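Local coordinates for geranylgeranyl pyrophosphate synthetase (Pyrococcus horikoshii, PDB 1WY0), which probably catalyses the chain-elongating condensation of isopentenyl diphosphate with shorter allylic diphosphates to give geranylgeranyl diphosphate, at residues D237-V247 with Q260-K268; A15-I26 with A38-R48. One frame throughout, in Å; residues are numbered along the deposited sequence.

Interaction 1 (D237-V247 with Q260-K268); sequences DIRKGKKTLIV and QRFLKIFGK
A Schellman motif closing helix 236-240, with Gly241 as its C-prime residue at positive phi, is where Phe266 and Gly267 meet this part of the all-helical prenyl synthase fold. Gly241 CA lies over one face of the Phe266 ring, 3.6 Å from the ring centroid and 25° off its normal, a CH-pi contact. Phe262 of the same segment covers the opposite face near its rim, sandwiching the ring. With CG of Phe266 anti to the backbone N (chi1 -175°), the ring meets Val247 from the opposite direction, Val247 CG1 lying 4.2 Å from Phe266 CZ, while Ile238 CG2 meets the ring edge, 4.0 Å from Phe266 CD1. Lys242 O also lies at the edge, in the ring plane. Helix 283-296 touches both Ile238 and Phe262. Lys242 NZ forms a salt bridge with Asp219 and Asp237 N donates to Asp222 OD2, both within a DDxxD sequence of helix 197-224 consistent with the family's second aspartate-rich motif. Gly241 CA and Gly267 CA, 3.5 Å apart, are the closest CA pair across the two segments, an approach permitted by the missing side chains. Beside them Gly267 N donates to Ile238 O at 2.8 Å, approaching nearly in line with the carbonyl bond.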
loop_
_atom_site.group_PDB
_atom_site.type_symbol
_atom_site.label_atom_id
_atom_site.label_comp_id
_atom_site.label_asym_id
_atom_site.label_seq_id
_atom_site.Cartn_x
_atom_site.Cartn_y
_atom_site.Cartn_z
ATOM N N ASP A 237 -7.487 -22.904 -15.290
ATOM C CA ASP A 237 -6.117 -22.544 -14.953
ATOM C C ASP A 237 -5.203 -22.932 -16.119
ATOM O O ASP A 237 -4.122 -22.366 -16.286
ATOM C CB ASP A 237 -5.645 -23.255 -13.680
ATOM C CG ASP A 237 -6.186 -22.615 -12.408
ATOM O OD1 ASP A 237 -6.694 -21.474 -12.467
ATOM O OD2 ASP A 237 -6.083 -23.250 -11.340
ATOM N N ILE A 238 -5.631 -23.901 -16.922
ATOM C CA ILE A 238 -4.833 -24.325 -18.071
ATOM C C ILE A 238 -4.963 -23.273 -19.164
ATOM O O ILE A 238 -3.988 -22.886 -19.814
ATOM C CB ILE A 238 -5.327 -25.664 -18.659
ATOM C CG1 ILE A 238 -5.259 -26.772 -17.605
ATOM C CG2 ILE A 238 -4.484 -26.030 -19.881
ATOM C CD1 ILE A 238 -3.853 -27.088 -17.144
ATOM N N ARG A 239 -6.194 -22.818 -19.358
ATOM C CA ARG A 239 -6.477 -21.778 -20.332
ATOM C C ARG A 239 -5.798 -20.480 -19.915
ATOM O O ARG A 239 -5.444 -19.628 -20.721
ATOM C CB ARG A 239 -7.992 -21.568 -20.393
ATOM C CG ARG A 239 -8.749 -22.807 -20.873
ATOM C CD ARG A 239 -9.792 -22.461 -21.943
ATOM N NE ARG A 239 -11.109 -22.995 -21.579
ATOM C CZ ARG A 239 -11.946 -22.176 -20.912
ATOM N NH1 ARG A 239 -11.571 -20.945 -20.612
ATOM N NH2 ARG A 239 -13.155 -22.616 -20.552
ATOM N N LYS A 240 -5.662 -20.336 -18.584
ATOM C CA LYS A 240 -5.030 -19.141 -18.040
ATOM C C LYS A 240 -3.507 -19.210 -18.152
ATOM O O LYS A 240 -2.799 -18.213 -18.063
ATOM C CB LYS A 240 -5.420 -19.033 -16.566
ATOM C CG LYS A 240 -6.477 -17.958 -16.321
ATOM C CD LYS A 240 -7.429 -18.343 -15.184
ATOM C CE LYS A 240 -6.813 -18.102 -13.801
ATOM N NZ LYS A 240 -7.489 -18.939 -12.811
ATOM N N GLY A 241 -3.004 -20.443 -18.317
ATOM C CA GLY A 241 -1.567 -20.626 -18.217
ATOM C C GLY A 241 -1.088 -20.257 -16.813
ATOM O O GLY A 241 -0.084 -19.580 -16.629
ATOM N N LYS A 242 -1.796 -20.683 -15.775
ATOM C CA LYS A 242 -1.402 -20.355 -14.412
ATOM C C LYS A 242 -0.332 -21.317 -13.909
ATOM O O LYS A 242 -0.433 -22.518 -14.123
ATOM C CB LYS A 242 -2.622 -20.427 -13.495
ATOM C CG LYS A 242 -2.397 -19.886 -12.110
ATOM C CD LYS A 242 -3.479 -20.401 -11.161
ATOM C CE LYS A 242 -3.375 -19.748 -9.807
ATOM N NZ LYS A 242 -4.297 -20.416 -8.842
ATOM N N LYS A 243 0.691 -20.781 -13.241
ATOM C CA LYS A 243 1.765 -21.604 -12.696
ATOM C C LYS A 243 1.363 -22.184 -11.348
ATOM O O LYS A 243 1.337 -21.485 -10.338
ATOM C CB LYS A 243 3.047 -20.783 -12.523
ATOM C CG LYS A 243 3.977 -20.799 -13.722
ATOM C CD LYS A 243 3.432 -19.987 -14.874
ATOM C CE LYS A 243 4.371 -20.042 -16.059
ATOM N NZ LYS A 243 3.919 -19.139 -17.138
ATOM N N THR A 244 1.031 -23.466 -11.345
ATOM C CA THR A 244 0.636 -24.158 -10.125
ATOM C C THR A 244 1.677 -25.241 -9.841
ATOM O O THR A 244 2.595 -25.440 -10.631
ATOM C CB THR A 244 -0.726 -24.831 -10.302
ATOM O OG1 THR A 244 -0.567 -26.016 -11.094
ATOM C CG2 THR A 244 -1.698 -23.886 -11.007
ATOM N N LEU A 245 1.534 -25.939 -8.718
ATOM C CA LEU A 245 2.469 -27.010 -8.374
ATOM C C LEU A 245 2.302 -28.179 -9.332
ATOM O O LEU A 245 3.246 -28.926 -9.577
ATOM C CB LEU A 245 2.227 -27.494 -6.943
ATOM C CG LEU A 245 3.039 -28.723 -6.529
ATOM C CD1 LEU A 245 4.514 -28.521 -6.845
ATOM C CD2 LEU A 245 2.828 -28.977 -5.046
ATOM N N ILE A 246 1.090 -28.333 -9.862
ATOM C CA ILE A 246 0.782 -29.400 -10.803
ATOM C C ILE A 246 1.550 -29.200 -12.107
ATOM O O ILE A 246 2.144 -30.132 -12.652
ATOM C CB ILE A 246 -0.729 -29.431 -11.106
ATOM C CG1 ILE A 246 -1.507 -29.605 -9.801
ATOM C CG2 ILE A 246 -1.050 -30.561 -12.080
ATOM C CD1 ILE A 246 -2.981 -29.282 -9.903
ATOM N N VAL A 247 1.537 -27.970 -12.605
ATOM C CA VAL A 247 2.226 -27.635 -13.840
ATOM C C VAL A 247 3.746 -27.696 -13.639
ATOM O O VAL A 247 4.484 -28.072 -14.553
ATOM C CB VAL A 247 1.801 -26.228 -14.305
ATOM C CG1 VAL A 247 2.674 -25.754 -15.423
ATOM C CG2 VAL A 247 0.365 -26.259 -14.766
ATOM N N GLN A 260 6.326 -29.837 -25.188
ATOM C CA GLN A 260 6.094 -28.945 -26.327
ATOM C C GLN A 260 4.633 -28.924 -26.766
ATOM O O GLN A 260 4.110 -27.890 -27.160
ATOM C CB GLN A 260 6.968 -29.357 -27.515
ATOM C CG GLN A 260 8.457 -29.390 -27.209
ATOM C CD GLN A 260 8.953 -28.082 -26.630
ATOM O OE1 GLN A 260 8.838 -27.028 -27.262
ATOM N NE2 GLN A 260 9.508 -28.140 -25.421
ATOM N N ARG A 261 3.979 -30.074 -26.714
ATOM C CA ARG A 261 2.563 -30.077 -27.071
ATOM C C ARG A 261 1.724 -29.371 -25.997
ATOM O O ARG A 261 0.799 -28.611 -26.264
ATOM C CB ARG A 261 2.134 -31.538 -27.216
ATOM C CG ARG A 261 0.665 -31.692 -27.602
ATOM C CD ARG A 261 0.262 -30.756 -28.744
ATOM N NE ARG A 261 -1.111 -31.035 -29.174
ATOM C CZ ARG A 261 -1.718 -30.116 -29.939
ATOM N NH1 ARG A 261 -1.074 -29.017 -30.292
ATOM N NH2 ARG A 261 -2.983 -30.307 -30.318
ATOM N N PHE A 262 2.070 -29.674 -24.735
ATOM C CA PHE A 262 1.391 -29.028 -23.622
ATOM C C PHE A 262 1.495 -27.500 -23.713
ATOM O O PHE A 262 0.583 -26.756 -23.374
ATOM C CB PHE A 262 2.061 -29.517 -22.340
ATOM C CG PHE A 262 1.359 -28.936 -21.150
ATOM C CD1 PHE A 262 0.141 -29.470 -20.746
ATOM C CD2 PHE A 262 1.963 -27.930 -20.416
ATOM C CE1 PHE A 262 -0.469 -28.997 -19.593
ATOM C CE2 PHE A 262 1.345 -27.461 -19.261
ATOM C CZ PHE A 262 0.131 -27.992 -18.846
ATOM N N LEU A 263 2.681 -27.039 -24.157
ATOM C CA LEU A 263 2.911 -25.600 -24.220
ATOM C C LEU A 263 2.101 -24.924 -25.329
ATOM O O LEU A 263 1.735 -23.758 -25.251
ATOM C CB LEU A 263 4.407 -25.356 -24.426
ATOM C CG LEU A 263 5.155 -25.188 -23.102
ATOM C CD1 LEU A 263 6.609 -24.759 -23.304
ATOM C CD2 LEU A 263 4.522 -24.137 -22.190
ATOM N N LYS A 264 1.856 -25.675 -26.415
ATOM C CA LYS A 264 0.999 -25.125 -27.452
ATOM C C LYS A 264 -0.394 -24.815 -26.892
ATOM O O LYS A 264 -0.967 -23.755 -27.110
ATOM C CB LYS A 264 0.897 -26.140 -28.588
ATOM C CG LYS A 264 2.041 -26.002 -29.596
ATOM C CD LYS A 264 1.702 -26.636 -30.944
ATOM C CE LYS A 264 2.394 -27.989 -31.136
ATOM N NZ LYS A 264 1.616 -28.807 -32.060
ATOM N N ILE A 265 -0.941 -25.807 -26.161
ATOM C CA ILE A 265 -2.310 -25.673 -25.672
ATOM C C ILE A 265 -2.376 -25.200 -24.215
ATOM O O ILE A 265 -3.307 -25.504 -23.479
ATOM C CB ILE A 265 -2.997 -27.034 -25.797
ATOM C CG1 ILE A 265 -2.210 -28.091 -25.019
ATOM C CG2 ILE A 265 -3.039 -27.467 -27.273
ATOM C CD1 ILE A 265 -2.810 -29.487 -25.168
ATOM N N PHE A 266 -1.332 -24.457 -23.793
ATOM C CA PHE A 266 -1.249 -23.937 -22.434
ATOM C C PHE A 266 -1.287 -22.407 -22.415
ATOM O O PHE A 266 -0.471 -21.733 -23.029
ATOM C CB PHE A 266 0.058 -24.433 -21.812
ATOM C CG PHE A 266 0.119 -24.028 -20.369
ATOM C CD1 PHE A 266 -0.885 -24.432 -19.498
ATOM C CD2 PHE A 266 1.173 -23.253 -19.913
ATOM C CE1 PHE A 266 -0.829 -24.060 -18.163
ATOM C CE2 PHE A 266 1.222 -22.884 -18.571
ATOM C CZ PHE A 266 0.224 -23.285 -17.692
ATOM N N GLY A 267 -2.265 -21.826 -21.703
ATOM C CA GLY A 267 -2.323 -20.372 -21.607
ATOM C C GLY A 267 -2.589 -19.717 -22.966
ATOM O O GLY A 267 -2.165 -18.600 -23.233
ATOM N N LYS A 268 -3.308 -20.429 -23.829
ATOM C CA LYS A 268 -3.638 -19.915 -25.159
ATOM C C LYS A 268 -5.031 -19.284 -25.173
ATOM O O LYS A 268 -5.846 -19.523 -24.277
ATOM C CB LYS A 268 -3.578 -21.047 -26.191
ATOM C CG LYS A 268 -3.953 -20.621 -27.608
ATOM C CD LYS A 268 -4.040 -21.821 -28.545
ATOM C CE LYS A 268 -5.087 -22.827 -28.066
ATOM N NZ LYS A 268 -5.126 -24.060 -28.904
#

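Interaction 2 (A15-I26 with A38-R48); sequences AKLIDEKIFELI and ARHYPLAGGKR
Two torsions turn Arg48 back on helix 3-25: CG stands anti to the carbonyl carbon and the chain bends at chi2 (-56°), which brings the guanidinium beside Asp19. Arg48 is at the N-cap position before helix 49-57, in the helical bundle of the prenyl synthase fold, where the turn after helix 32-40 packs along the N-terminal helix. The sequence Gly45-Gly46-Lys47-Arg48 matches the family's conserved GGKR element, whose basic residues bind isopentenyl diphosphate in relatives. Asp19 OD1 takes both Arg48 NE, at 2.8 Å, and Arg48 NH2, at 2.7 Å, in a salt bridge whose two hydrogen bonds are weak because they are strongly bent. The carboxylate stands 77° from the guanidinium plane, so the two groups do not lie flat together. Asp19 and Glu76, which pairs with NH1, orient the group; Arg48 NH2 also donates to Pro42 O. Ile22 CD1 covers one guanidinium face and Gly46 O the other. Farther down the helix Phe23 CZ lies 3.5 Å from Leu43 CD2 and 4.0 Å from Pro42 CB. Ile26 CD1 packs 4.1 Å from Pro42 CG. Arg39, whose NE is held by Glu36, has a guanidinium face under Phe23 CE1, the two planes steeply inclined. Arg39 NH1 donates to Ile26 O over 3.2 Å, in the carbonyl plane and on a lone pair, with a nearly straight N-H...O angle of 171°.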
loop_
_atom_site.group_PDB
_atom_site.type_symbol
_atom_site.label_atom_id
_atom_site.label_comp_id
_atom_site.label_asym_id
_atom_site.label_seq_id
_atom_site.Cartn_x
_atom_site.Cartn_y
_atom_site.Cartn_z
ATOM N N ALA A 15 -17.122 -14.056 12.740
ATOM C CA ALA A 15 -17.169 -13.109 11.631
ATOM C C ALA A 15 -17.924 -11.830 11.988
ATOM O O ALA A 15 -17.525 -10.736 11.583
ATOM C CB ALA A 15 -17.806 -13.771 10.415
ATOM N N LYS A 16 -19.010 -11.971 12.746
ATOM C CA LYS A 16 -19.813 -10.825 13.156
ATOM C C LYS A 16 -19.000 -9.751 13.868
ATOM O O LYS A 16 -19.074 -8.576 13.520
ATOM C CB LYS A 16 -20.950 -11.266 14.085
ATOM C CG LYS A 16 -22.160 -11.861 13.380
ATOM C CD LYS A 16 -23.259 -12.184 14.391
ATOM C CE LYS A 16 -24.612 -12.404 13.720
ATOM N NZ LYS A 16 -25.519 -13.254 14.560
ATOM N N LEU A 17 -18.241 -10.162 14.879
ATOM C CA LEU A 17 -17.421 -9.242 15.659
ATOM C C LEU A 17 -16.403 -8.576 14.754
ATOM O O LEU A 17 -16.192 -7.368 14.804
ATOM C CB LEU A 17 -16.673 -9.998 16.760
ATOM C CG LEU A 17 -17.414 -11.078 17.555
ATOM C CD1 LEU A 17 -16.398 -12.035 18.172
ATOM C CD2 LEU A 17 -18.282 -10.432 18.631
ATOM N N ILE A 18 -15.763 -9.393 13.930
ATOM C CA ILE A 18 -14.753 -8.913 13.012
ATOM C C ILE A 18 -15.347 -7.927 12.028
ATOM O O ILE A 18 -14.767 -6.878 11.774
ATOM C CB ILE A 18 -14.115 -10.095 12.271
ATOM C CG1 ILE A 18 -13.482 -11.034 13.300
ATOM C CG2 ILE A 18 -13.096 -9.597 11.251
ATOM C CD1 ILE A 18 -12.341 -10.430 14.079
ATOM N N ASP A 19 -16.519 -8.245 11.494
ATOM C CA ASP A 19 -17.145 -7.360 10.525
ATOM C C ASP A 19 -17.544 -5.995 11.056
ATOM O O ASP A 19 -17.450 -5.008 10.336
ATOM C CB ASP A 19 -18.345 -8.044 9.862
ATOM C CG ASP A 19 -17.922 -8.975 8.744
ATOM O OD1 ASP A 19 -16.909 -8.662 8.085
ATOM O OD2 ASP A 19 -18.592 -10.001 8.510
ATOM N N GLU A 20 -17.991 -5.922 12.304
ATOM C CA GLU A 20 -18.367 -4.630 12.862
ATOM C C GLU A 20 -17.122 -3.739 12.872
ATOM O O GLU A 20 -17.169 -2.585 12.453
ATOM C CB GLU A 20 -18.902 -4.794 14.289
ATOM C CG GLU A 20 -20.278 -5.461 14.381
ATOM C CD GLU A 20 -20.773 -5.581 15.815
ATOM O OE1 GLU A 20 -21.890 -5.086 16.101
ATOM O OE2 GLU A 20 -20.045 -6.156 16.660
ATOM N N LYS A 21 -16.002 -4.285 13.334
ATOM C CA LYS A 21 -14.757 -3.526 13.393
ATOM C C LYS A 21 -14.262 -3.098 12.018
ATOM O O LYS A 21 -13.793 -1.972 11.841
ATOM C CB LYS A 21 -13.671 -4.335 14.109
ATOM C CG LYS A 21 -13.951 -4.547 15.587
ATOM C CD LYS A 21 -14.295 -3.236 16.275
ATOM C CE LYS A 21 -14.773 -3.457 17.710
ATOM N NZ LYS A 21 -15.194 -2.170 18.340
ATOM N N ILE A 22 -14.374 -3.995 11.046
ATOM C CA ILE A 22 -13.944 -3.687 9.695
ATOM C C ILE A 22 -14.688 -2.483 9.144
ATOM O O ILE A 22 -14.079 -1.525 8.671
ATOM C CB ILE A 22 -14.177 -4.881 8.735
ATOM C CG1 ILE A 22 -13.088 -5.934 8.948
ATOM C CG2 ILE A 22 -14.194 -4.396 7.286
ATOM C CD1 ILE A 22 -13.251 -7.162 8.098
ATOM N N PHE A 23 -16.010 -2.522 9.220
ATOM C CA PHE A 23 -16.805 -1.436 8.681
ATOM C C PHE A 23 -16.860 -0.157 9.498
ATOM O O PHE A 23 -17.469 0.821 9.076
ATOM C CB PHE A 23 -18.204 -1.951 8.352
ATOM C CG PHE A 23 -18.213 -2.901 7.186
ATOM C CD1 PHE A 23 -17.803 -2.470 5.927
ATOM C CD2 PHE A 23 -18.565 -4.233 7.353
ATOM C CE1 PHE A 23 -17.736 -3.348 4.858
ATOM C CE2 PHE A 23 -18.502 -5.124 6.288
ATOM C CZ PHE A 23 -18.085 -4.680 5.037
ATOM N N GLU A 24 -16.226 -0.146 10.663
ATOM C CA GLU A 24 -16.204 1.084 11.433
ATOM C C GLU A 24 -14.909 1.778 11.025
ATOM O O GLU A 24 -14.760 2.991 11.182
ATOM C CB GLU A 24 -16.249 0.818 12.940
ATOM C CG GLU A 24 -14.934 0.492 13.611
ATOM C CD GLU A 24 -15.084 0.443 15.122
ATOM O OE1 GLU A 24 -16.103 -0.111 15.591
ATOM O OE2 GLU A 24 -14.189 0.953 15.836
ATOM N N LEU A 25 -13.980 0.988 10.485
ATOM C CA LEU A 25 -12.705 1.500 9.993
ATOM C C LEU A 25 -12.919 2.022 8.570
ATOM O O LEU A 25 -12.368 3.053 8.195
ATOM C CB LEU A 25 -11.638 0.401 9.989
ATOM C CG LEU A 25 -10.895 0.095 11.294
ATOM C CD1 LEU A 25 -9.995 -1.097 11.083
ATOM C CD2 LEU A 25 -10.066 1.299 11.730
ATOM N N ILE A 26 -13.711 1.303 7.780
ATOM C CA ILE A 26 -14.002 1.732 6.417
ATOM C C ILE A 26 -15.506 1.929 6.252
ATOM O O ILE A 26 -16.209 1.105 5.664
ATOM C CB ILE A 26 -13.470 0.729 5.339
ATOM C CG1 ILE A 26 -14.023 -0.678 5.568
ATOM C CG2 ILE A 26 -11.950 0.668 5.388
ATOM C CD1 ILE A 26 -13.593 -1.663 4.496
ATOM N N ALA A 38 -13.238 0.600 -1.683
ATOM C CA ALA A 38 -12.553 -0.123 -0.608
ATOM C C ALA A 38 -13.464 -1.139 0.096
ATOM O O ALA A 38 -13.022 -2.224 0.485
ATOM C CB ALA A 38 -12.008 0.865 0.416
ATOM N N ARG A 39 -14.730 -0.777 0.270
ATOM C CA ARG A 39 -15.707 -1.648 0.917
ATOM C C ARG A 39 -16.201 -2.785 0.031
ATOM O O ARG A 39 -16.692 -3.791 0.532
ATOM C CB ARG A 39 -16.923 -0.829 1.372
ATOM C CG ARG A 39 -16.750 -0.120 2.707
ATOM C CD ARG A 39 -17.723 1.060 2.836
ATOM N NE ARG A 39 -19.122 0.643 2.801
ATOM C CZ ARG A 39 -19.851 0.363 3.877
ATOM N NH1 ARG A 39 -19.322 0.462 5.086
ATOM N NH2 ARG A 39 -21.109 -0.033 3.739
ATOM N N HIS A 40 -16.069 -2.634 -1.282
ATOM C CA HIS A 40 -16.565 -3.641 -2.212
ATOM C C HIS A 40 -16.215 -5.104 -1.901
ATOM O O HIS A 40 -17.111 -5.949 -1.792
ATOM C CB HIS A 40 -16.133 -3.295 -3.642
ATOM C CG HIS A 40 -16.791 -4.145 -4.686
ATOM N ND1 HIS A 40 -18.151 -4.125 -4.911
ATOM C CD2 HIS A 40 -16.285 -5.064 -5.541
ATOM C CE1 HIS A 40 -18.454 -4.997 -5.855
ATOM N NE2 HIS A 40 -17.340 -5.580 -6.255
ATOM N N TYR A 41 -14.935 -5.436 -1.760
ATOM C CA TYR A 41 -14.619 -6.837 -1.473
ATOM C C TYR A 41 -15.031 -7.266 -0.068
ATOM O O TYR A 41 -15.571 -8.353 0.111
ATOM C CB TYR A 41 -13.138 -7.132 -1.720
ATOM C CG TYR A 41 -12.779 -7.234 -3.193
ATOM C CD1 TYR A 41 -13.771 -7.273 -4.176
ATOM C CD2 TYR A 41 -11.450 -7.297 -3.599
ATOM C CE1 TYR A 41 -13.446 -7.370 -5.522
ATOM C CE2 TYR A 41 -11.112 -7.395 -4.938
ATOM C CZ TYR A 41 -12.107 -7.431 -5.899
ATOM O OH TYR A 41 -11.758 -7.525 -7.232
ATOM N N PRO A 42 -14.778 -6.423 0.950
ATOM C CA PRO A 42 -15.160 -6.771 2.321
ATOM C C PRO A 42 -16.666 -7.051 2.438
ATOM O O PRO A 42 -17.087 -7.888 3.235
ATOM C CB PRO A 42 -14.734 -5.538 3.109
ATOM C CG PRO A 42 -13.481 -5.138 2.397
ATOM C CD PRO A 42 -13.891 -5.248 0.944
ATOM N N LEU A 43 -17.463 -6.344 1.638
ATOM C CA LEU A 43 -18.922 -6.448 1.592
ATOM C C LEU A 43 -19.393 -7.701 0.842
ATOM O O LEU A 43 -20.548 -8.100 0.886
ATOM C CB LEU A 43 -19.473 -5.199 0.886
ATOM C CG LEU A 43 -19.808 -4.048 1.835
ATOM C CD1 LEU A 43 -20.421 -2.861 1.087
ATOM C CD2 LEU A 43 -20.820 -4.438 2.915
ATOM N N ALA A 44 -18.462 -8.309 0.085
ATOM C CA ALA A 44 -18.843 -9.499 -0.655
ATOM C C ALA A 44 -19.243 -10.633 0.297
ATOM O O ALA A 44 -19.791 -11.653 -0.100
ATOM C CB ALA A 44 -17.659 -9.920 -1.523
ATOM N N GLY A 45 -18.911 -10.429 1.584
ATOM C CA GLY A 45 -19.317 -11.375 2.615
ATOM C C GLY A 45 -18.309 -12.517 2.776
ATOM O O GLY A 45 -18.662 -13.662 3.031
ATOM N N GLY A 46 -17.019 -12.181 2.578
ATOM C CA GLY A 46 -15.979 -13.179 2.805
ATOM C C GLY A 46 -16.189 -13.889 4.144
ATOM O O GLY A 46 -16.810 -13.373 5.063
ATOM N N LYS A 47 -15.676 -15.128 4.226
ATOM C CA LYS A 47 -15.926 -15.930 5.421
ATOM C C LYS A 47 -14.990 -15.564 6.576
ATOM O O LYS A 47 -15.175 -15.982 7.711
ATOM C CB LYS A 47 -15.751 -17.402 5.047
ATOM C CG LYS A 47 -16.842 -17.884 4.086
ATOM C CD LYS A 47 -16.696 -19.366 3.734
ATOM C CE LYS A 47 -17.627 -19.791 2.594
ATOM N NZ LYS A 47 -18.159 -21.127 2.861
ATOM N N ARG A 48 -13.970 -14.753 6.309
ATOM C CA ARG A 48 -13.039 -14.310 7.341
ATOM C C ARG A 48 -12.251 -15.452 7.976
ATOM O O ARG A 48 -12.054 -15.471 9.189
ATOM C CB ARG A 48 -13.780 -13.552 8.452
ATOM C CG ARG A 48 -14.877 -12.601 7.988
ATOM C CD ARG A 48 -14.386 -11.560 6.985
ATOM N NE ARG A 48 -15.430 -10.571 6.714
ATOM C CZ ARG A 48 -15.506 -9.836 5.610
ATOM N NH1 ARG A 48 -14.596 -9.968 4.654
ATOM N NH2 ARG A 48 -16.498 -8.973 5.458
#

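The two contacts are in series along the chain: interaction 2 is complete before interaction 1 begins. Their centres lie 35 Å apart, and their nearest atoms are about 13 Å from each other without touching. No helix is common to both. Interaction 2 joins helix 3-25 to the turn after helix 32-40, with helices 49-57, 69-90 and 107-126 around it, whereas interaction 1 links helices 236-240, 245-253 and 256-264 beside helices 197-224, 283-296 and 299-315. Each is a local closure between segments only 12 or 13 residues apart, and the two closures lie on opposite sides of the chain's centre.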